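Local coordinates for RahU protein (Pseudomonas aeruginosa PAO1, PDB 6ZC2) that is an aegerolysin that interacts with the membrane sphingolipid ceramide phosphorylethanolamine and probably binds glycolipids, at residues V9-R23 against V47-I60. Residues are numbered along the deposited sequence; the frame is centred on the assembly and turned at random.
Sequences VKVVVSKSIGTVGIR and VSSMNVQAGSPQWI. With EDO (1,2-ethanediol), chain H; EDO (1,2-ethanediol), chain G.
Val9 and Val11 pair antiparallel with Ile60 and Gln58 in one sheet of the aegerolysin beta-sandwich, while Val20 pairs antiparallel with Val52 in the other; both segments pass from one sheet to the other, through 14-18 and 54-57. Backbone bonds set the two registers: Val9 N to Ile60 O and Ile60 N to Val9 O in the first, and a reciprocal pair between Val20 and Val52, at 2.9 Å from Val20 N to Val52 O, in the second. Where Val13 parts from the 53-57 turn, two waters bridge the backbones, one joining Val13 N to Gln53 O, the other Val13 O to Gly55 N.

Apolar packing fills the interior. Val52 CG1 meets Val13 CG2 at 3.7 Å and also touches Val11 CG1, and Ile22 CG2 lies 3.7 Å from Ile60 CD1. Phe76 of strand 72-80 touches both isoleucines.

On the outer side of the first sheet, Lys10 crosses one face of the Trp59 indole in a CH-pi contact, CB standing 3.5 Å from the six-membered ring centroid. The extended lysine chain, with CG anti to the backbone N (chi1 -178°), carries CE on to Pro57 CB. Tyr35 stacks on the same tryptophan.

Polar side chains tie the second sheet's edge. Thr19 OG1 donates to Gln53 OE1 at 2.7 Å. The Arg23 guanidinium folds back over Gly21 CA; its NH1 bonds to both Ile22 O and Met50 O, standing above both carbonyl planes, and Met50 O also accepts from Ile22 N. Arg23 NH2 meets Asn51 OD1 on a lone pair, 2.7 Å away, with an N-H...O angle of 162°.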
ATOM      1  N   VAL A   9      -3.971   1.381   2.560  1.00  8.81           N
ATOM      2  CA  VAL A   9      -3.557   2.270   1.479  1.00  8.68           C
ATOM      3  C   VAL A   9      -4.715   2.431   0.501  1.00  8.90           C
ATOM      4  O   VAL A   9      -5.142   1.455  -0.131  1.00  9.65           O
ATOM      5  CB  VAL A   9      -2.305   1.739   0.764  1.00  9.34           C
ATOM      6  CG1 VAL A   9      -1.817   2.754  -0.253  1.00 10.39           C
ATOM      7  CG2 VAL A   9      -1.214   1.383   1.779  1.00 10.74           C
ATOM      8  N   LYS A  10      -5.213   3.661   0.361  1.00  8.97           N
ATOM      9  CA  LYS A  10      -6.274   3.978  -0.597  1.00  8.88           C
ATOM     10  C   LYS A  10      -5.614   4.287  -1.938  1.00  8.92           C
ATOM     11  O   LYS A  10      -4.906   5.291  -2.067  1.00  9.61           O
ATOM     12  CB  LYS A  10      -7.088   5.174  -0.107  1.00  9.70           C
ATOM     13  CG  LYS A  10      -8.243   5.545  -1.024  1.00 10.50           C
ATOM     14  CD  LYS A  10      -9.007   6.762  -0.509  1.00 10.99           C
ATOM     15  CE  LYS A  10     -10.037   7.232  -1.526  1.00 11.79           C
ATOM     16  NZ  LYS A  10     -11.026   8.180  -0.921  1.00 12.04           N
ATOM     17  N   VAL A  11      -5.827   3.426  -2.931  1.00  9.46           N
ATOM     18  CA  VAL A  11      -5.220   3.578  -4.253  1.00  9.38           C
ATOM     19  C   VAL A  11      -6.159   4.413  -5.121  1.00  8.92           C
ATOM     20  O   VAL A  11      -7.255   3.964  -5.478  1.00 10.11           O
ATOM     21  CB  VAL A  11      -4.922   2.215  -4.892  1.00 10.08           C
ATOM     22  CG1 VAL A  11      -4.301   2.393  -6.269  1.00 11.23           C
ATOM     23  CG2 VAL A  11      -4.011   1.398  -3.981  1.00 11.25           C
ATOM     24  N   VAL A  12      -5.734   5.636  -5.441  1.00  9.20           N
ATOM     25  CA  VAL A  12      -6.508   6.602  -6.221  1.00  9.02           C
ATOM     26  C   VAL A  12      -5.844   6.731  -7.589  1.00  8.84           C
ATOM     27  O   VAL A  12      -4.717   7.230  -7.702  1.00 10.17           O
ATOM     28  CB  VAL A  12      -6.593   7.964  -5.510  1.00 10.11           C
ATOM     29  CG1 VAL A  12      -7.343   8.979  -6.373  1.00 11.64           C
ATOM     30  CG2 VAL A  12      -7.244   7.813  -4.130  1.00 11.67           C
ATOM     31  N   VAL A  13      -6.536   6.288  -8.633  1.00 10.22           N
ATOM     32  CA  VAL A  13      -6.009   6.284  -9.996  1.00  9.85           C
ATOM     33  C   VAL A  13      -6.550   7.498 -10.737  1.00 10.48           C
ATOM     34  O   VAL A  13      -7.768   7.709 -10.804  1.00 11.56           O
ATOM     35  CB  VAL A  13      -6.394   4.983 -10.724  1.00 10.17           C
ATOM     36  CG1 VAL A  13      -5.934   5.007 -12.183  1.00 10.92           C
ATOM     37  CG2 VAL A  13      -5.829   3.763  -9.975  1.00 10.22           C
ATOM     38  N   SER A  14      -5.653   8.291 -11.308  1.00 12.60           N
ATOM     39  CA  SER A  14      -6.066   9.442 -12.089  0.72 13.30           C
ATOM     40  C   SER A  14      -6.586   9.006 -13.453  1.00 12.86           C
ATOM     41  O   SER A  14      -6.208   7.956 -13.988  1.00 14.50           O
ATOM     42  CB  SER A  14      -4.885  10.384 -12.302  0.72 13.85           C
ATOM     43  OG  SER A  14      -5.282  11.474 -13.110  0.72 13.39           O
ATOM     44  N   LYS A  15      -7.465   9.830 -14.020  1.00 15.61           N
ATOM     45  CA  LYS A  15      -7.857   9.619 -15.404  1.00 17.27           C
ATOM     46  C   LYS A  15      -6.676   9.738 -16.366  1.00 16.15           C
ATOM     47  O   LYS A  15      -6.794   9.300 -17.513  1.00 17.20           O
ATOM     48  CB  LYS A  15      -9.000  10.565 -15.794  1.00 20.60           C
ATOM     49  CG  LYS A  15     -10.351  10.090 -15.268  1.00 23.80           C
ATOM     50  CD  LYS A  15     -11.528  10.821 -15.890  0.90 27.23           C
ATOM     51  CE  LYS A  15     -12.160  10.005 -17.008  0.90 29.76           C
ATOM     52  NZ  LYS A  15     -13.634  10.204 -17.086  0.90 31.90           N
ATOM     53  N   SER A  16      -5.532  10.281 -15.930  1.00 15.16           N
ATOM     54  CA  SER A  16      -4.355  10.246 -16.792  1.00 13.74           C
ATOM     55  C   SER A  16      -3.832   8.827 -17.022  1.00 13.73           C
ATOM     56  O   SER A  16      -3.021   8.636 -17.938  1.00 14.67           O
ATOM     57  CB  SER A  16      -3.240  11.177 -16.282  1.00 13.80           C
ATOM     58  OG  SER A  16      -2.740  10.787 -15.014  1.00 13.31           O
ATOM     59  N   ILE A  17      -4.286   7.836 -16.237  1.00 13.92           N
ATOM     60  CA  ILE A  17      -3.855   6.447 -16.371  1.00 13.57           C
ATOM     61  C   ILE A  17      -5.012   5.506 -16.701  1.00 13.37           C
ATOM     62  O   ILE A  17      -4.858   4.583 -17.515  1.00 13.98           O
ATOM     63  CB  ILE A  17      -3.097   5.950 -15.121  1.00 13.38           C
ATOM     64  CG1 ILE A  17      -1.911   6.860 -14.800  1.00 14.03           C
ATOM     65  CG2 ILE A  17      -2.620   4.517 -15.333  1.00 15.40           C
ATOM     66  CD1 ILE A  17      -1.194   6.483 -13.533  1.00 15.84           C
ATOM     67  N   GLY A  18      -6.165   5.692 -16.060  1.00 12.17           N
ATOM     68  CA  GLY A  18      -7.330   4.861 -16.334  1.00 12.29           C
ATOM     69  C   GLY A  18      -7.446   3.581 -15.515  1.00 10.72           C
ATOM     70  O   GLY A  18      -8.440   3.381 -14.800  1.00 10.99           O
ATOM     71  N   THR A  19      -6.449   2.698 -15.623  1.00 10.22           N
ATOM     72  CA  THR A  19      -6.397   1.447 -14.872  1.00  9.86           C
ATOM     73  C   THR A  19      -4.977   1.240 -14.361  1.00  8.88           C
ATOM     74  O   THR A  19      -4.014   1.414 -15.117  1.00 10.28           O
ATOM     75  CB  THR A  19      -6.747   0.251 -15.781  1.00 11.54           C
ATOM     76  OG1 THR A  19      -8.041   0.440 -16.371  1.00 13.29           O
ATOM     77  CG2 THR A  19      -6.733  -1.066 -14.998  1.00 12.51           C
ATOM     78  N   VAL A  20      -4.845   0.850 -13.090  1.00  8.93           N
ATOM     79  CA  VAL A  20      -3.563   0.466 -12.504  1.00  8.53           C
ATOM     80  C   VAL A  20      -3.636  -0.994 -12.066  1.00  8.39           C
ATOM     81  O   VAL A  20      -4.556  -1.387 -11.337  1.00  9.44           O
ATOM     82  CB  VAL A  20      -3.170   1.379 -11.328  1.00  9.32           C
ATOM     83  CG1 VAL A  20      -1.980   0.796 -10.558  1.00 10.56           C
ATOM     84  CG2 VAL A  20      -2.850   2.776 -11.851  1.00 10.39           C
ATOM     85  N   GLY A  21      -2.664  -1.794 -12.509  1.00  8.45           N
ATOM     86  CA  GLY A  21      -2.510  -3.148 -12.001  1.00  8.36           C
ATOM     87  C   GLY A  21      -1.650  -3.163 -10.752  1.00  7.99           C
ATOM     88  O   GLY A  21      -0.547  -2.611 -10.740  1.00  8.67           O
ATOM     89  N   ILE A  22      -2.164  -3.790  -9.692  1.00  7.97           N
ATOM     90  CA  ILE A  22      -1.403  -4.034  -8.469  1.00  7.97           C
ATOM     91  C   ILE A  22      -0.735  -5.393  -8.632  1.00  7.58           C
ATOM     92  O   ILE A  22      -1.421  -6.404  -8.804  1.00  8.49           O
ATOM     93  CB  ILE A  22      -2.322  -4.040  -7.234  1.00  8.52           C
ATOM     94  CG1 ILE A  22      -3.168  -2.760  -7.159  1.00  9.11           C
ATOM     95  CG2 ILE A  22      -1.500  -4.281  -5.960  1.00  8.73           C
ATOM     96  CD1 ILE A  22      -2.369  -1.483  -6.976  1.00 10.34           C
ATOM     97  N   ARG A  23       0.601  -5.425  -8.597  1.00  8.48           N
ATOM     98  CA  ARG A  23       1.347  -6.653  -8.858  1.00  8.49           C
ATOM     99  C   ARG A  23       2.455  -6.807  -7.823  1.00  8.47           C
ATOM    100  O   ARG A  23       2.854  -5.845  -7.162  1.00  9.47           O
ATOM    101  CB  ARG A  23       1.981  -6.661 -10.271  1.00  8.74           C
ATOM    102  CG  ARG A  23       1.010  -6.387 -11.425  1.00  8.85           C
ATOM    103  CD  ARG A  23       0.002  -7.526 -11.637  1.00  9.80           C
ATOM    104  NE  ARG A  23      -0.960  -7.171 -12.678  1.00  9.99           N
ATOM    105  CZ  ARG A  23      -2.231  -6.803 -12.483  1.00  9.16           C
ATOM    106  NH1 ARG A  23      -2.794  -6.778 -11.269  1.00 10.06           N
ATOM    107  NH2 ARG A  23      -2.958  -6.469 -13.537  1.00 10.77           N
ATOM    108  N   VAL A  47      -4.080 -10.023  -3.813  1.00  9.95           N
ATOM    109  CA  VAL A  47      -3.686  -8.616  -3.867  1.00  9.59           C
ATOM    110  C   VAL A  47      -2.977  -8.320  -5.183  1.00  9.03           C
ATOM    111  O   VAL A  47      -3.223  -7.289  -5.827  1.00  9.65           O
ATOM    112  CB  VAL A  47      -2.809  -8.251  -2.655  1.00 10.06           C
ATOM    113  CG1 VAL A  47      -2.317  -6.805  -2.773  1.00 11.00           C
ATOM    114  CG2 VAL A  47      -3.583  -8.459  -1.357  1.00 11.29           C
ATOM    115  N   SER A  48      -2.100  -9.238  -5.616  1.00  9.24           N
ATOM    116  CA  SER A  48      -1.290  -9.113  -6.831  1.00  9.17           C
ATOM    117  C   SER A  48      -2.083  -9.333  -8.124  1.00  9.30           C
ATOM    118  O   SER A  48      -1.469  -9.384  -9.215  1.00  9.67           O
ATOM    119  CB  SER A  48      -0.109 -10.082  -6.780  1.00  9.48           C
ATOM    120  OG  SER A  48       0.721  -9.838  -5.654  1.00 11.10           O
ATOM    121  N   SER A  49      -3.402  -9.481  -8.013  1.00  9.43           N
ATOM    122  CA  SER A  49      -4.290  -9.611  -9.157  0.76  9.65           C
ATOM    123  C   SER A  49      -5.244  -8.429  -9.292  1.00  9.45           C
ATOM    124  O   SER A  49      -6.045  -8.397 -10.236  1.00 10.16           O
ATOM    125  CB  SER A  49      -5.088 -10.918  -9.059  0.76 11.33           C
ATOM    126  OG  SER A  49      -4.219 -12.037  -8.930  0.76 10.40           O
ATOM    127  N   MET A  50      -5.189  -7.464  -8.369  1.00  9.27           N
ATOM    128  CA  MET A  50      -6.129  -6.347  -8.368  1.00  9.34           C
ATOM    129  C   MET A  50      -5.872  -5.391  -9.532  1.00  8.69           C
ATOM    130  O   MET A  50      -4.723  -5.064  -9.845  1.00  9.17           O
ATOM    131  CB  MET A  50      -5.996  -5.545  -7.069  1.00 10.52           C
ATOM    132  CG  MET A  50      -6.362  -6.288  -5.807  1.00 12.25           C
ATOM    133  SD  MET A  50      -5.946  -5.368  -4.302  1.00 13.20           S
ATOM    134  CE  MET A  50      -7.138  -4.040  -4.353  1.00 15.45           C
ATOM    135  N   ASN A  51      -6.959  -4.917 -10.154  1.00  8.84           N
ATOM    136  CA  ASN A  51      -6.927  -3.814 -11.112  1.00  9.35           C
ATOM    137  C   ASN A  51      -7.806  -2.701 -10.552  1.00  9.05           C
ATOM    138  O   ASN A  51      -8.985  -2.934 -10.256  1.00 11.05           O
ATOM    139  CB  ASN A  51      -7.469  -4.251 -12.478  1.00 10.20           C
ATOM    140  CG  ASN A  51      -6.461  -5.044 -13.296  1.00 10.88           C
ATOM    141  OD1 ASN A  51      -5.364  -5.338 -12.850  1.00 14.50           O
ATOM    142  ND2 ASN A  51      -6.834  -5.364 -14.522  1.00 13.49           N
ATOM    143  N   VAL A  52      -7.239  -1.506 -10.393  1.00  8.84           N
ATOM    144  CA  VAL A  52      -7.942  -0.367  -9.806  1.00  8.80           C
ATOM    145  C   VAL A  52      -8.267   0.628 -10.919  1.00  8.39           C
ATOM    146  O   VAL A  52      -7.384   1.004 -11.704  1.00  9.49           O
ATOM    147  CB  VAL A  52      -7.120   0.285  -8.677  1.00  9.28           C
ATOM    148  CG1 VAL A  52      -7.930   1.397  -8.000  1.00  9.63           C
ATOM    149  CG2 VAL A  52      -6.688  -0.760  -7.649  1.00 10.16           C
ATOM    150  N   GLN A  53      -9.534   1.054 -10.986  1.00  9.08           N
ATOM    151  CA  GLN A  53     -10.029   1.931 -12.043  1.00  9.94           C
ATOM    152  C   GLN A  53     -10.143   3.374 -11.563  1.00  9.38           C
ATOM    153  O   GLN A  53     -10.552   3.638 -10.425  1.00  9.74           O
ATOM    154  CB  GLN A  53     -11.410   1.481 -12.532  1.00 11.99           C
ATOM    155  CG  GLN A  53     -11.516  -0.003 -12.819  1.00 13.87           C
ATOM    156  CD  GLN A  53     -10.597  -0.455 -13.939  1.00 13.81           C
ATOM    157  OE1 GLN A  53     -10.199   0.340 -14.797  1.00 14.47           O
ATOM    158  NE2 GLN A  53     -10.248  -1.740 -13.935  1.00 15.31           N
ATOM    159  N   ALA A  54      -9.812   4.308 -12.454  1.00  9.63           N
ATOM    160  CA  ALA A  54     -10.017   5.724 -12.165  1.00 10.25           C
ATOM    161  C   ALA A  54     -11.460   5.985 -11.758  1.00 10.64           C
ATOM    162  O   ALA A  54     -12.399   5.511 -12.407  1.00 11.74           O
ATOM    163  CB  ALA A  54      -9.672   6.556 -13.400  1.00 12.03           C
ATOM    164  N   GLY A  55     -11.631   6.756 -10.678  1.00 10.25           N
ATOM    165  CA  GLY A  55     -12.936   7.098 -10.158  1.00 11.66           C
ATOM    166  C   GLY A  55     -13.466   6.163  -9.093  1.00  9.88           C
ATOM    167  O   GLY A  55     -14.413   6.535  -8.380  1.00 11.09           O
ATOM    168  N   SER A  56     -12.871   4.972  -8.934  1.00 10.03           N
ATOM    169  CA  SER A  56     -13.334   3.966  -7.978  0.67 10.38           C
ATOM    170  C   SER A  56     -12.162   3.448  -7.148  1.00  9.47           C
ATOM    171  O   SER A  56     -11.701   2.317  -7.353  1.00 10.00           O
ATOM    172  CB  SER A  56     -14.015   2.803  -8.706  0.67 11.47           C
ATOM    173  OG  SER A  56     -15.233   3.195  -9.310  0.67 11.63           O
ATOM    174  N   PRO A  57     -11.668   4.234  -6.189  1.00  9.98           N
ATOM    175  CA  PRO A  57     -10.529   3.780  -5.378  1.00 10.17           C
ATOM    176  C   PRO A  57     -10.801   2.460  -4.669  1.00  9.25           C
ATOM    177  O   PRO A  57     -11.932   2.157  -4.278  1.00 10.46           O
ATOM    178  CB  PRO A  57     -10.338   4.913  -4.364  1.00 11.63           C
ATOM    179  CG  PRO A  57     -10.857   6.118  -5.069  1.00 12.15           C
ATOM    180  CD  PRO A  57     -12.021   5.639  -5.911  1.00 10.56           C
ATOM    181  N   GLN A  58      -9.730   1.677  -4.503  1.00  9.34           N
ATOM    182  CA  GLN A  58      -9.743   0.445  -3.727  1.00  9.33           C
ATOM    183  C   GLN A  58      -8.643   0.519  -2.675  1.00  8.87           C
ATOM    184  O   GLN A  58      -7.667   1.255  -2.829  1.00  9.96           O
ATOM    185  CB  GLN A  58      -9.536  -0.792  -4.619  1.00 10.22           C
ATOM    186  CG  GLN A  58     -10.688  -1.075  -5.568  1.00 11.41           C
ATOM    187  CD  GLN A  58     -10.428  -2.281  -6.443  1.00 11.93           C
ATOM    188  OE1 GLN A  58     -10.096  -3.360  -5.946  1.00 14.50           O
ATOM    189  NE2 GLN A  58     -10.555  -2.105  -7.751  1.00 12.10           N
ATOM    190  N   TRP A  59      -8.795  -0.269  -1.610  1.00  9.38           N
ATOM    191  CA  TRP A  59      -7.879  -0.245  -0.475  1.00  9.40           C
ATOM    192  C   TRP A  59      -7.072  -1.538  -0.374  1.00  9.04           C
ATOM    193  O   TRP A  59      -7.614  -2.637  -0.527  1.00 10.51           O
ATOM    194  CB  TRP A  59      -8.657  -0.044   0.825  1.00 10.61           C
ATOM    195  CG  TRP A  59      -9.305   1.300   0.963  1.00 10.57           C
ATOM    196  CD1 TRP A  59     -10.440   1.742   0.331  1.00 11.79           C
ATOM    197  CD2 TRP A  59      -8.866   2.377   1.799  1.00 10.19           C
ATOM    198  NE1 TRP A  59     -10.731   3.024   0.726  1.00 11.88           N
ATOM    199  CE2 TRP A  59      -9.785   3.436   1.629  1.00 11.09           C
ATOM    200  CE3 TRP A  59      -7.785   2.549   2.676  1.00 10.31           C
ATOM    201  CZ2 TRP A  59      -9.667   4.647   2.321  1.00 11.87           C
ATOM    202  CZ3 TRP A  59      -7.663   3.754   3.353  1.00 11.54           C
ATOM    203  CH2 TRP A  59      -8.603   4.788   3.173  1.00 12.18           C
ATOM    204  N   ILE A  60      -5.777  -1.394  -0.093  1.00  8.93           N
ATOM    205  CA  ILE A  60      -4.887  -2.509   0.230  1.00  9.09           C
ATOM    206  C   ILE A  60      -4.497  -2.352   1.693  1.00  8.66           C
ATOM    207  O   ILE A  60      -3.855  -1.362   2.065  1.00  9.44           O
ATOM    208  CB  ILE A  60      -3.649  -2.512  -0.677  1.00  9.76           C
ATOM    209  CG1 ILE A  60      -4.078  -2.678  -2.138  1.00 11.41           C
ATOM    210  CG2 ILE A  60      -2.686  -3.613  -0.267  1.00 10.52           C
ATOM    211  CD1 ILE A  60      -2.984  -2.404  -3.128  1.00 12.43           C
TER
HETATM  212  C1  EDO H 207      -9.510  -5.446  -8.305  0.80 18.76           C
HETATM  213  O1  EDO H 207      -9.508  -6.230  -9.510  0.80 18.47           O
HETATM  214  C2  EDO H 207      -9.999  -6.299  -7.143  0.80 39.08           C
HETATM  215  O2  EDO H 207     -11.414  -6.142  -6.993  0.80 58.95           O
HETATM  216  C1  EDO G 206     -13.093  -0.843  -0.613  1.00 46.16           C
HETATM  217  O1  EDO G 206     -12.405  -1.176   0.599  1.00 20.36           O
HETATM  218  C2  EDO G 206     -12.694  -1.827  -1.706  1.00 51.62           C
HETATM  219  O2  EDO G 206     -11.272  -1.795  -1.878  1.00 17.72           O
HETATM  220  O   HOH W   1      -9.107   4.902  -8.209  1.00 11.29           O
HETATM  221  O   HOH W   2      -9.799   7.551  -8.683  1.00 13.77           O